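Local coordinates for peptidase (Yersinia bercovieri, PDB 5NYW), which is of unknown function but belongs, as an ancestral proteasome beta-subunit (Anbu), to the Ntn-hydrolase clan and is probably a peptidase working in multimers, at residues C3-L8 / N113-G118; T43-S48 / D194-P199; V59-R64 / R92-R97; M75-M80 / A84-E89. All coordinates share one frame; numbering follows the deposited sequence.

Interaction 1: residues C3-L8 / N113-G118; sequences CVAMRL and NLLLGG
Leu-115 sets its CD1 methyl over one face of the peptide group that joins Val-4 to Ala-5, close to the amide nitrogen: Leu-115 CD1 is 3.9 Å from Ala-5 N and 4.3 Å from Val-4 C. On the same face the side-chain amide of Gln-47 hydrogen-bonds to Val-4 O. At the edges of the strand, backbone bonds from Val-4 to Ala-15 and from Ala-5 to Phe-146 hold this part of the chain in its sheet, with the peptide face turned to Leu-115. The one apolar side-chain touch is Ala-5 CB to Leu-115 CD1, 3.8 Å. A short alanine fits where a long leucine rises from the other sheet; Leu-115 reaches it with CG anti to the carbonyl carbon (chi1 -64°) and the rest of the chain extended. The axes of the two short strand segments approach to 8.3 Å at 32°; the strands belong to the two facing sheets of the Ntn-hydrolase sandwich. Strand 3-7 lies between strands 11-23 and 145-149, with Met-6 directed to helix 168-185, while strand 113-118 pairs with strand 42-50 and turns Leu-116 to helix 80-98.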
loop_
_atom_site.group_PDB
_atom_site.type_symbol
_atom_site.label_atom_id
_atom_site.label_comp_id
_atom_site.label_asym_id
_atom_site.label_seq_id
_atom_site.Cartn_x
_atom_site.Cartn_y
_atom_site.Cartn_z
ATOM N N CYS L 3 17.266 2.852 39.120
ATOM C CA CYS L 3 18.551 3.472 38.826
ATOM C C CYS L 3 18.428 4.990 38.823
ATOM O O CYS L 3 17.418 5.534 38.396
ATOM C CB CYS L 3 19.098 2.991 37.474
ATOM S SG CYS L 3 19.254 1.177 37.264
ATOM N N VAL L 4 19.450 5.675 39.323
ATOM C CA VAL L 4 19.450 7.132 39.288
ATOM C C VAL L 4 20.833 7.622 38.867
ATOM O O VAL L 4 21.853 7.017 39.198
ATOM C CB VAL L 4 19.021 7.767 40.665
ATOM C CG1 VAL L 4 19.909 7.297 41.825
ATOM C CG2 VAL L 4 18.992 9.304 40.586
ATOM N N ALA L 5 20.855 8.707 38.107
ATOM C CA ALA L 5 22.108 9.327 37.723
ATOM C C ALA L 5 21.967 10.824 37.868
ATOM O O ALA L 5 20.943 11.388 37.516
ATOM C CB ALA L 5 22.483 8.944 36.302
ATOM N N MET L 6 23.010 11.462 38.376
ATOM C CA MET L 6 22.997 12.888 38.637
ATOM C C MET L 6 24.166 13.582 37.945
ATOM O O MET L 6 25.307 13.121 38.038
ATOM C CB MET L 6 23.061 13.156 40.144
ATOM C CG MET L 6 21.951 12.520 40.946
ATOM S SD MET L 6 22.318 12.442 42.710
ATOM C CE MET L 6 20.761 11.871 43.384
ATOM N N ARG L 7 23.876 14.661 37.223
ATOM C CA ARG L 7 24.922 15.484 36.618
ATOM C C ARG L 7 25.060 16.824 37.326
ATOM O O ARG L 7 24.178 17.675 37.227
ATOM C CB ARG L 7 24.644 15.715 35.134
ATOM C CG ARG L 7 25.635 16.637 34.439
ATOM C CD ARG L 7 25.183 16.899 33.012
ATOM N NE ARG L 7 25.969 17.933 32.335
ATOM C CZ ARG L 7 25.621 19.216 32.253
ATOM N NH1 ARG L 7 26.406 20.062 31.611
ATOM N NH2 ARG L 7 24.488 19.649 32.798
ATOM N N LEU L 8 26.195 17.018 37.993
ATOM C CA LEU L 8 26.459 18.215 38.782
ATOM C C LEU L 8 27.624 18.967 38.177
ATOM O O LEU L 8 28.241 18.478 37.236
ATOM C CB LEU L 8 26.770 17.855 40.227
ATOM C CG LEU L 8 25.864 16.771 40.790
ATOM C CD1 LEU L 8 26.634 15.969 41.807
ATOM C CD2 LEU L 8 24.608 17.391 41.386
ATOM N N ASN L 113 14.464 1.142 29.310
ATOM C CA ASN L 113 14.958 2.500 29.441
ATOM C C ASN L 113 16.396 2.389 29.900
ATOM O O ASN L 113 16.743 1.458 30.646
ATOM C CB ASN L 113 14.123 3.332 30.431
ATOM C CG ASN L 113 12.847 3.880 29.816
ATOM O OD1 ASN L 113 12.809 5.028 29.379
ATOM N ND2 ASN L 113 11.795 3.068 29.790
ATOM N N LEU L 114 17.233 3.299 29.413
ATOM C CA LEU L 114 18.637 3.324 29.783
ATOM C C LEU L 114 19.073 4.705 30.225
ATOM O O LEU L 114 18.504 5.707 29.786
ATOM C CB LEU L 114 19.516 2.865 28.616
ATOM C CG LEU L 114 19.193 1.494 28.035
ATOM C CD1 LEU L 114 20.087 1.234 26.870
ATOM C CD2 LEU L 114 19.430 0.463 29.086
ATOM N N LEU L 115 20.081 4.748 31.099
ATOM C CA LEU L 115 20.786 5.990 31.397
ATOM C C LEU L 115 22.234 5.865 30.906
ATOM O O LEU L 115 22.869 4.805 31.025
ATOM C CB LEU L 115 20.735 6.324 32.891
ATOM C CG LEU L 115 19.341 6.612 33.462
ATOM C CD1 LEU L 115 19.430 7.096 34.880
ATOM C CD2 LEU L 115 18.563 7.600 32.610
ATOM N N LEU L 116 22.717 6.943 30.304
ATOM C CA LEU L 116 24.069 7.033 29.776
ATOM C C LEU L 116 24.718 8.291 30.270
ATOM O O LEU L 116 24.222 9.377 30.008
ATOM C CB LEU L 116 24.055 7.038 28.255
ATOM C CG LEU L 116 25.352 7.420 27.541
ATOM C CD1 LEU L 116 26.432 6.348 27.709
ATOM C CD2 LEU L 116 25.050 7.692 26.074
ATOM N N GLY L 117 25.813 8.162 31.003
ATOM C CA GLY L 117 26.450 9.338 31.553
ATOM C C GLY L 117 27.947 9.206 31.566
ATOM O O GLY L 117 28.483 8.102 31.603
ATOM N N GLY L 118 28.639 10.332 31.550
ATOM C CA GLY L 118 30.080 10.275 31.641
ATOM C C GLY L 118 30.791 11.403 30.945
ATOM O O GLY L 118 30.227 12.495 30.739
#

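Interaction 2: residues T43-S48 / D194-P199; sequences TLVVQS and DVMIYP
Thr-43 and Tyr-198 meet at a slant, the threonine CB lying 3.8 Å from Tyr-198 CE1. All three side-chain atoms of Thr-43 share in this: its OG1 is 3.9 Å from Tyr-198 CE1, and its CG2 is 4.0 Å from Tyr-198 CD1. The beta-branched residue thus meets the CD1 and CE1 atoms with both branches. With CG anti to its backbone nitrogen (chi1 176°), Tyr-198 directs that ring across the gap between the sheets, and its hydroxyl, hydrogen-bonded to Gln-119 OE1 and to Phe-203 N, has polar partners although the residue is buried. A tyrosine suits the place because it offers both apolar ring carbons for the threonine and a polar end that can be paired.

The strands run in nearly opposite directions, at 149°, and the axes of the two segments stay well apart. They belong to the two different sheets of the Ntn-hydrolase sandwich, so no backbone bond joins them and side chains fill the interval. Met-196 fills part of it beside the tyrosine: its chain is extended throughout, which carries Met-196 CE to 4.1 Å from Thr-43 CG2 and lays Met-196 SD 4.3 Å from Val-45 CG2. The long, flexible methionine spans a distance that the short valine could not close alone. Leu-35 of the neighbouring strand 33-38 touches both Val-45 and Met-196. On the outer face of strand 194-199, Val-195 and Ile-197 pack on helix 168-185, and Ile-197 also meets Leu-239 of a second subunit.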
loop_
_atom_site.group_PDB
_atom_site.type_symbol
_atom_site.label_atom_id
_atom_site.label_comp_id
_atom_site.label_asym_id
_atom_site.label_seq_id
_atom_site.Cartn_x
_atom_site.Cartn_y
_atom_site.Cartn_z
ATOM N N THR L 43 35.252 7.746 30.008
ATOM C CA THR L 43 34.481 6.954 30.965
ATOM C C THR L 43 32.975 7.066 30.719
ATOM O O THR L 43 32.384 8.129 30.876
ATOM C CB THR L 43 34.804 7.359 32.416
ATOM O OG1 THR L 43 36.185 7.084 32.678
ATOM C CG2 THR L 43 33.962 6.550 33.397
ATOM N N LEU L 44 32.365 5.967 30.306
ATOM C CA LEU L 44 30.937 5.932 30.016
ATOM C C LEU L 44 30.218 4.909 30.899
ATOM O O LEU L 44 30.679 3.770 31.045
ATOM C CB LEU L 44 30.706 5.608 28.550
ATOM C CG LEU L 44 30.734 6.743 27.530
ATOM C CD1 LEU L 44 32.066 7.469 27.489
ATOM C CD2 LEU L 44 30.393 6.171 26.159
ATOM N N VAL L 45 29.102 5.335 31.489
ATOM C CA VAL L 45 28.272 4.497 32.357
ATOM C C VAL L 45 26.892 4.263 31.758
ATOM O O VAL L 45 26.207 5.213 31.356
ATOM C CB VAL L 45 28.095 5.132 33.756
ATOM C CG1 VAL L 45 27.183 4.276 34.629
ATOM C CG2 VAL L 45 29.441 5.317 34.421
ATOM N N VAL L 46 26.485 2.998 31.712
ATOM C CA VAL L 46 25.157 2.644 31.228
ATOM C C VAL L 46 24.339 1.963 32.319
ATOM O O VAL L 46 24.788 0.971 32.902
ATOM C CB VAL L 46 25.239 1.701 30.017
ATOM C CG1 VAL L 46 23.846 1.293 29.581
ATOM C CG2 VAL L 46 25.989 2.368 28.863
ATOM N N GLN L 47 23.143 2.472 32.601
ATOM C CA GLN L 47 22.299 1.836 33.612
ATOM C C GLN L 47 21.038 1.230 33.009
ATOM O O GLN L 47 20.416 1.831 32.131
ATOM C CB GLN L 47 21.929 2.847 34.692
ATOM C CG GLN L 47 23.091 3.236 35.596
ATOM C CD GLN L 47 22.774 4.471 36.424
ATOM O OE1 GLN L 47 22.589 5.564 35.882
ATOM N NE2 GLN L 47 22.694 4.302 37.741
ATOM N N SER L 48 20.631 0.068 33.519
ATOM C CA SER L 48 19.554 -0.685 32.891
ATOM C C SER L 48 18.324 -0.836 33.761
ATOM O O SER L 48 18.409 -1.086 34.977
ATOM C CB SER L 48 20.020 -2.085 32.479
ATOM O OG SER L 48 21.113 -2.028 31.597
ATOM N N ASP L 194 24.735 -1.045 43.268
ATOM C CA ASP L 194 25.972 -0.721 42.563
ATOM C C ASP L 194 25.979 0.778 42.387
ATOM O O ASP L 194 25.020 1.352 41.871
ATOM C CB ASP L 194 26.065 -1.467 41.232
ATOM C CG ASP L 194 26.279 -2.978 41.422
ATOM O OD1 ASP L 194 27.250 -3.404 42.102
ATOM O OD2 ASP L 194 25.440 -3.747 40.910
ATOM N N VAL L 195 27.019 1.413 42.915
ATOM C CA VAL L 195 27.148 2.859 42.903
ATOM C C VAL L 195 28.508 3.322 42.364
ATOM O O VAL L 195 29.473 2.557 42.303
ATOM C CB VAL L 195 26.952 3.441 44.326
ATOM C CG1 VAL L 195 25.640 2.969 44.944
ATOM C CG2 VAL L 195 28.117 3.069 45.218
ATOM N N MET L 196 28.575 4.579 41.951
ATOM C CA MET L 196 29.829 5.157 41.507
ATOM C C MET L 196 29.847 6.678 41.570
ATOM O O MET L 196 28.853 7.331 41.276
ATOM C CB MET L 196 30.150 4.714 40.089
ATOM C CG MET L 196 31.337 5.444 39.529
ATOM S SD MET L 196 31.829 4.800 37.961
ATOM C CE MET L 196 32.839 6.156 37.365
ATOM N N ILE L 197 30.977 7.234 41.973
ATOM C CA ILE L 197 31.203 8.662 41.857
ATOM C C ILE L 197 32.246 8.914 40.765
ATOM O O ILE L 197 33.334 8.336 40.800
ATOM C CB ILE L 197 31.702 9.265 43.158
ATOM C CG1 ILE L 197 30.670 9.084 44.264
ATOM C CG2 ILE L 197 32.088 10.720 42.931
ATOM C CD1 ILE L 197 31.138 9.601 45.615
ATOM N N TYR L 198 31.899 9.743 39.784
ATOM C CA TYR L 198 32.848 10.148 38.754
ATOM C C TYR L 198 33.157 11.633 38.845
ATOM O O TYR L 198 32.335 12.475 38.465
ATOM C CB TYR L 198 32.325 9.850 37.350
ATOM C CG TYR L 198 33.290 10.361 36.297
ATOM C CD1 TYR L 198 34.393 9.604 35.906
ATOM C CD2 TYR L 198 33.130 11.625 35.733
ATOM C CE1 TYR L 198 35.283 10.080 34.968
ATOM C CE2 TYR L 198 34.014 12.106 34.804
ATOM C CZ TYR L 198 35.088 11.332 34.419
ATOM O OH TYR L 198 35.955 11.833 33.475
ATOM N N PRO L 199 34.344 11.971 39.347
ATOM C CA PRO L 199 34.762 13.382 39.384
ATOM C C PRO L 199 35.157 13.950 38.006
ATOM O O PRO L 199 35.738 13.248 37.173
ATOM C CB PRO L 199 35.951 13.370 40.353
ATOM C CG PRO L 199 36.434 11.962 40.379
ATOM C CD PRO L 199 35.266 11.076 40.070
#

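Interaction 3: residues V59-R64 / R92-R97; sequences VSLLQR and REVINR
Glu-93 is the first residue of its segment to meet Leu-61, and it does so with its carboxylate turned flat beneath the leucine methyl. Leu-61 CD1 stands over the carboxylate plane, 3.9 Å from Glu-93 CD and a little nearer Glu-93 OE1 (3.7 Å) than Glu-93 OE2. The glutamate chain is stretched, with CG anti to the backbone nitrogen (chi1 172°), and comes from the direction opposite to the leucine. Its charge is met by a salt bridge from OE1 to Arg-65 NH2, one residue past the other segment, which probably steadies the carboxylate beside the methyl.

Val-94 follows, and supplies the apolar half of the contact: its CG2 lies 3.7 Å from Leu-61 CD1, the two side chains sliding past each other. The same methyl of Leu-61 is therefore shared between a valine and an acid. Both segments lie on the long helices 52-65 and 80-98, which form the outer helical layer on one side of the Ntn-hydrolase sandwich; Val-94 continues the seam between them by resting on Thr-54, Ser-57 and Ile-58. A buried branched residue suits this inner position, and a leucine suits the wider gap it bridges.

One turn later, Arg-97 points toward the first helix without close contact with segment 59-64. Its NH2 hydrogen-bonds to Ser-57 OG, and its NH1 to Tyr-81 OH of a neighbouring subunit. That tyrosine also packs on Leu-61, bringing the subunit interface up to the helix pair.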
loop_
_atom_site.group_PDB
_atom_site.type_symbol
_atom_site.label_atom_id
_atom_site.label_comp_id
_atom_site.label_asym_id
_atom_site.label_seq_id
_atom_site.Cartn_x
_atom_site.Cartn_y
_atom_site.Cartn_z
ATOM N N VAL L 59 23.700 -4.272 26.090
ATOM C CA VAL L 59 25.022 -4.193 26.689
ATOM C C VAL L 59 25.993 -5.200 26.048
ATOM O O VAL L 59 27.118 -4.843 25.700
ATOM C CB VAL L 59 24.954 -4.426 28.201
ATOM C CG1 VAL L 59 26.347 -4.635 28.776
ATOM C CG2 VAL L 59 24.257 -3.256 28.885
ATOM N N SER L 60 25.547 -6.433 25.827
ATOM C CA SER L 60 26.430 -7.430 25.239
ATOM C C SER L 60 26.862 -7.019 23.826
ATOM O O SER L 60 28.037 -7.148 23.488
ATOM C CB SER L 60 25.756 -8.803 25.215
ATOM O OG SER L 60 25.759 -9.416 26.493
ATOM N N LEU L 61 25.931 -6.504 23.018
ATOM C CA LEU L 61 26.248 -6.058 21.662
ATOM C C LEU L 61 27.210 -4.861 21.666
ATOM O O LEU L 61 28.083 -4.770 20.813
ATOM C CB LEU L 61 24.977 -5.712 20.865
ATOM C CG LEU L 61 24.103 -6.837 20.280
ATOM C CD1 LEU L 61 22.889 -6.263 19.575
ATOM C CD2 LEU L 61 24.873 -7.761 19.339
ATOM N N LEU L 62 27.029 -3.927 22.600
ATOM C CA LEU L 62 27.923 -2.769 22.710
ATOM C C LEU L 62 29.340 -3.166 23.107
ATOM O O LEU L 62 30.311 -2.605 22.592
ATOM C CB LEU L 62 27.393 -1.765 23.725
ATOM C CG LEU L 62 26.152 -0.983 23.316
ATOM C CD1 LEU L 62 25.560 -0.261 24.507
ATOM C CD2 LEU L 62 26.530 0.007 22.248
ATOM N N GLN L 63 29.436 -4.124 24.031
ATOM C CA GLN L 63 30.704 -4.634 24.547
ATOM C C GLN L 63 31.472 -5.378 23.464
ATOM O O GLN L 63 32.686 -5.235 23.334
ATOM C CB GLN L 63 30.454 -5.573 25.719
ATOM C CG GLN L 63 29.999 -4.880 26.988
ATOM C CD GLN L 63 29.528 -5.870 28.029
ATOM O OE1 GLN L 63 29.134 -6.989 27.697
ATOM N NE2 GLN L 63 29.524 -5.454 29.290
ATOM N N ARG L 64 30.754 -6.183 22.693
ATOM C CA ARG L 64 31.361 -6.966 21.618
ATOM C C ARG L 64 31.885 -6.073 20.491
ATOM O O ARG L 64 32.977 -6.292 19.967
ATOM C CB ARG L 64 30.342 -7.977 21.062
ATOM C CG ARG L 64 30.756 -9.443 21.149
ATOM C CD ARG L 64 31.922 -9.745 20.227
ATOM N NE ARG L 64 31.940 -8.861 19.059
ATOM C CZ ARG L 64 32.920 -8.799 18.159
ATOM N NH1 ARG L 64 32.836 -7.945 17.143
ATOM N NH2 ARG L 64 33.981 -9.582 18.276
ATOM N N ARG L 92 16.817 -0.004 19.284
ATOM C CA ARG L 92 15.864 -0.352 18.212
ATOM C C ARG L 92 16.201 -1.693 17.548
ATOM O O ARG L 92 15.303 -2.479 17.248
ATOM C CB ARG L 92 15.809 0.749 17.135
ATOM C CG ARG L 92 15.057 2.005 17.550
ATOM C CD ARG L 92 14.876 3.051 16.410
ATOM N NE ARG L 92 16.120 3.694 15.966
ATOM C CZ ARG L 92 16.576 4.860 16.444
ATOM N NH1 ARG L 92 15.923 5.494 17.425
ATOM N NH2 ARG L 92 17.709 5.382 15.977
ATOM N N GLU L 93 17.490 -1.948 17.335
ATOM C CA GLU L 93 17.961 -3.197 16.732
ATOM C C GLU L 93 17.537 -4.430 17.522
ATOM O O GLU L 93 17.073 -5.423 16.958
ATOM C CB GLU L 93 19.485 -3.182 16.625
ATOM C CG GLU L 93 20.080 -4.499 16.196
ATOM C CD GLU L 93 21.601 -4.514 16.315
ATOM O OE1 GLU L 93 22.210 -5.560 16.022
ATOM O OE2 GLU L 93 22.191 -3.496 16.729
ATOM N N VAL L 94 17.756 -4.377 18.832
ATOM C CA VAL L 94 17.429 -5.487 19.712
ATOM C C VAL L 94 15.915 -5.687 19.868
ATOM O O VAL L 94 15.432 -6.814 19.788
ATOM C CB VAL L 94 18.076 -5.281 21.077
ATOM C CG1 VAL L 94 17.545 -6.286 22.089
ATOM C CG2 VAL L 94 19.587 -5.371 20.925
ATOM N N ILE L 95 15.160 -4.601 20.040
ATOM C CA ILE L 95 13.709 -4.727 20.191
ATOM C C ILE L 95 13.028 -5.274 18.934
ATOM O O ILE L 95 12.202 -6.193 19.013
ATOM C CB ILE L 95 13.067 -3.379 20.559
ATOM C CG1 ILE L 95 13.434 -3.021 21.991
ATOM C CG2 ILE L 95 11.550 -3.445 20.445
ATOM C CD1 ILE L 95 12.861 -1.709 22.453
ATOM N N ASN L 96 13.410 -4.752 17.776
ATOM C CA ASN L 96 12.828 -5.206 16.522
ATOM C C ASN L 96 13.199 -6.655 16.230
ATOM O O ASN L 96 12.412 -7.393 15.632
ATOM C CB ASN L 96 13.236 -4.289 15.373
ATOM C CG ASN L 96 12.545 -2.935 15.446
ATOM O OD1 ASN L 96 11.641 -2.726 16.265
ATOM N ND2 ASN L 96 12.937 -2.024 14.566
ATOM N N ARG L 97 14.404 -7.051 16.630
ATOM C CA ARG L 97 14.834 -8.437 16.456
ATOM C C ARG L 97 14.001 -9.367 17.352
ATOM O O ARG L 97 13.447 -10.351 16.870
ATOM C CB ARG L 97 16.327 -8.598 16.783
ATOM C CG ARG L 97 16.835 -10.030 16.680
ATOM C CD ARG L 97 18.173 -10.205 17.405
ATOM N NE ARG L 97 17.989 -10.126 18.857
ATOM C CZ ARG L 97 18.966 -10.082 19.762
ATOM N NH1 ARG L 97 20.234 -10.117 19.381
ATOM N NH2 ARG L 97 18.669 -10.018 21.060
#

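Interaction 4: residues M75-M80 / A84-E89; sequences MNVASM and ATLLGE
Met-80 and Ala-84 are joined by a backbone hydrogen bond, Ala-84 N to Met-80 O, 2.9 Å. As a plain consequence of the helical turn, Ala-84 CB also sits 3.6 Å from Met-80 O. The small alanine suits its place because it fits against Leu-116 and Phe-128.

This bond belongs to the first turn of helix 80-98. Ser-79 takes the N-cap position, its OG forming a weak hydrogen bond to Glu-82 N, as serine commonly does at a helix start; Glu-82 OE1 in turn receives Ala-78 N. Met-80 N is bound by Glu-123 OE1.

Apolar contact comes from one turn further on. Leu-86, with CG anti to its backbone nitrogen (chi1 -178°), reaches toward the incoming loop, and Leu-86 CD2 meets Val-77 CG1 at 4.2 Å. Val-77 is buried against Glu-82 and Ala-83 as well, so a compact valine tucks the loop onto the side of the helix. The side chain of Met-80 goes another way: its curled chain starts away from segment 84-89 and packs on Ile-120, Arg-126 and Phe-128 of the nearby sheet.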
loop_
_atom_site.group_PDB
_atom_site.type_symbol
_atom_site.label_atom_id
_atom_site.label_comp_id
_atom_site.label_asym_id
_atom_site.label_seq_id
_atom_site.Cartn_x
_atom_site.Cartn_y
_atom_site.Cartn_z
ATOM N N MET L 75 33.835 3.111 21.882
ATOM C CA MET L 75 35.222 3.500 22.115
ATOM C C MET L 75 35.740 4.508 21.095
ATOM O O MET L 75 36.749 5.176 21.338
ATOM C CB MET L 75 36.112 2.264 22.143
ATOM C CG MET L 75 35.690 1.349 23.269
ATOM S SD MET L 75 35.722 2.149 24.886
ATOM C CE MET L 75 37.475 2.177 25.217
ATOM N N ASN L 76 35.082 4.581 19.939
ATOM C CA ASN L 76 35.498 5.519 18.897
ATOM C C ASN L 76 34.477 6.625 18.540
ATOM O O ASN L 76 34.703 7.373 17.594
ATOM C CB ASN L 76 35.901 4.752 17.632
ATOM C CG ASN L 76 34.772 3.919 17.054
ATOM O OD1 ASN L 76 33.599 4.308 17.097
ATOM N ND2 ASN L 76 35.126 2.757 16.498
ATOM N N VAL L 77 33.356 6.724 19.259
ATOM C CA VAL L 77 32.457 7.865 19.051
ATOM C C VAL L 77 33.177 9.103 19.605
ATOM O O VAL L 77 33.874 9.031 20.626
ATOM C CB VAL L 77 31.058 7.715 19.736
ATOM C CG1 VAL L 77 30.227 6.640 19.040
ATOM C CG2 VAL L 77 31.184 7.409 21.222
ATOM N N ALA L 78 33.048 10.222 18.901
ATOM C CA ALA L 78 33.783 11.440 19.253
ATOM C C ALA L 78 33.189 12.183 20.455
ATOM O O ALA L 78 33.920 12.840 21.196
ATOM C CB ALA L 78 33.871 12.367 18.047
ATOM N N SER L 79 31.872 12.088 20.637
ATOM C CA SER L 79 31.183 12.771 21.739
ATOM C C SER L 79 30.126 11.886 22.407
ATOM O O SER L 79 29.735 10.845 21.882
ATOM C CB SER L 79 30.526 14.060 21.243
ATOM O OG SER L 79 29.464 13.780 20.348
ATOM N N MET L 80 29.675 12.315 23.578
ATOM C CA MET L 80 28.636 11.618 24.312
ATOM C C MET L 80 27.330 11.622 23.520
ATOM O O MET L 80 26.529 10.689 23.617
ATOM C CB MET L 80 28.427 12.281 25.674
ATOM C CG MET L 80 27.736 11.422 26.718
ATOM S SD MET L 80 28.780 10.038 27.147
ATOM C CE MET L 80 30.203 10.963 27.682
ATOM N N ALA L 84 25.092 8.439 22.552
ATOM C CA ALA L 84 23.638 8.346 22.730
ATOM C C ALA L 84 22.897 7.889 21.481
ATOM O O ALA L 84 21.990 7.065 21.587
ATOM C CB ALA L 84 23.070 9.693 23.203
ATOM N N THR L 85 23.253 8.422 20.307
ATOM C CA THR L 85 22.615 7.957 19.070
ATOM C C THR L 85 22.937 6.465 18.887
ATOM O O THR L 85 22.108 5.699 18.401
ATOM C CB THR L 85 23.034 8.748 17.797
ATOM O OG1 THR L 85 24.418 8.546 17.497
ATOM C CG2 THR L 85 22.737 10.217 17.951
ATOM N N LEU L 86 24.155 6.075 19.257
ATOM C CA LEU L 86 24.591 4.693 19.127
ATOM C C LEU L 86 23.762 3.752 20.006
ATOM O O LEU L 86 23.353 2.672 19.577
ATOM C CB LEU L 86 26.074 4.577 19.480
ATOM C CG LEU L 86 26.649 3.166 19.337
ATOM C CD1 LEU L 86 26.571 2.729 17.881
ATOM C CD2 LEU L 86 28.079 3.070 19.855
ATOM N N LEU L 87 23.510 4.157 21.239
ATOM C CA LEU L 87 22.659 3.372 22.131
ATOM C C LEU L 87 21.236 3.260 21.567
ATOM O O LEU L 87 20.615 2.203 21.612
ATOM C CB LEU L 87 22.628 3.991 23.528
ATOM C CG LEU L 87 23.475 3.215 24.525
ATOM C CD1 LEU L 87 24.940 3.340 24.140
ATOM C CD2 LEU L 87 23.252 3.765 25.893
ATOM N N GLY L 88 20.723 4.373 21.058
ATOM C CA GLY L 88 19.397 4.391 20.485
ATOM C C GLY L 88 19.262 3.404 19.343
ATOM O O GLY L 88 18.241 2.716 19.239
ATOM N N GLU L 89 20.292 3.334 18.495
ATOM C CA GLU L 89 20.325 2.398 17.376
ATOM C C GLU L 89 20.376 0.965 17.882
ATOM O O GLU L 89 19.710 0.082 17.330
ATOM C CB GLU L 89 21.526 2.682 16.451
ATOM C CG GLU L 89 21.414 4.001 15.703
ATOM C CD GLU L 89 22.690 4.404 14.997
ATOM O OE1 GLU L 89 23.680 3.649 15.089
ATOM O OE2 GLU L 89 22.711 5.500 14.384
#

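Interactions 1 and 2 are two parts of one interface between the sheets, their centres about 7 Å apart, with Leu-115 O 2.8 Å from Gln-47 N where strands 112-120 and 42-50 pair. Interactions 3 and 4 lie on the helical layer, their centres about 13 Å apart, sharing helix 80-98; Leu-62 CD1 touches Leu-87 CD1 at 3.7 Å. The layers meet where Leu-44 CG lies 3.9 Å from Met-80 SD, tying interaction 2 to interaction 4, whereas the centres of interactions 1 and 3 are about 19 Å apart and the two do not touch. Ntn-hydrolases use their N-terminal residue as nucleophile, so strand 2-7 of interaction 1 probably begins beside the active site.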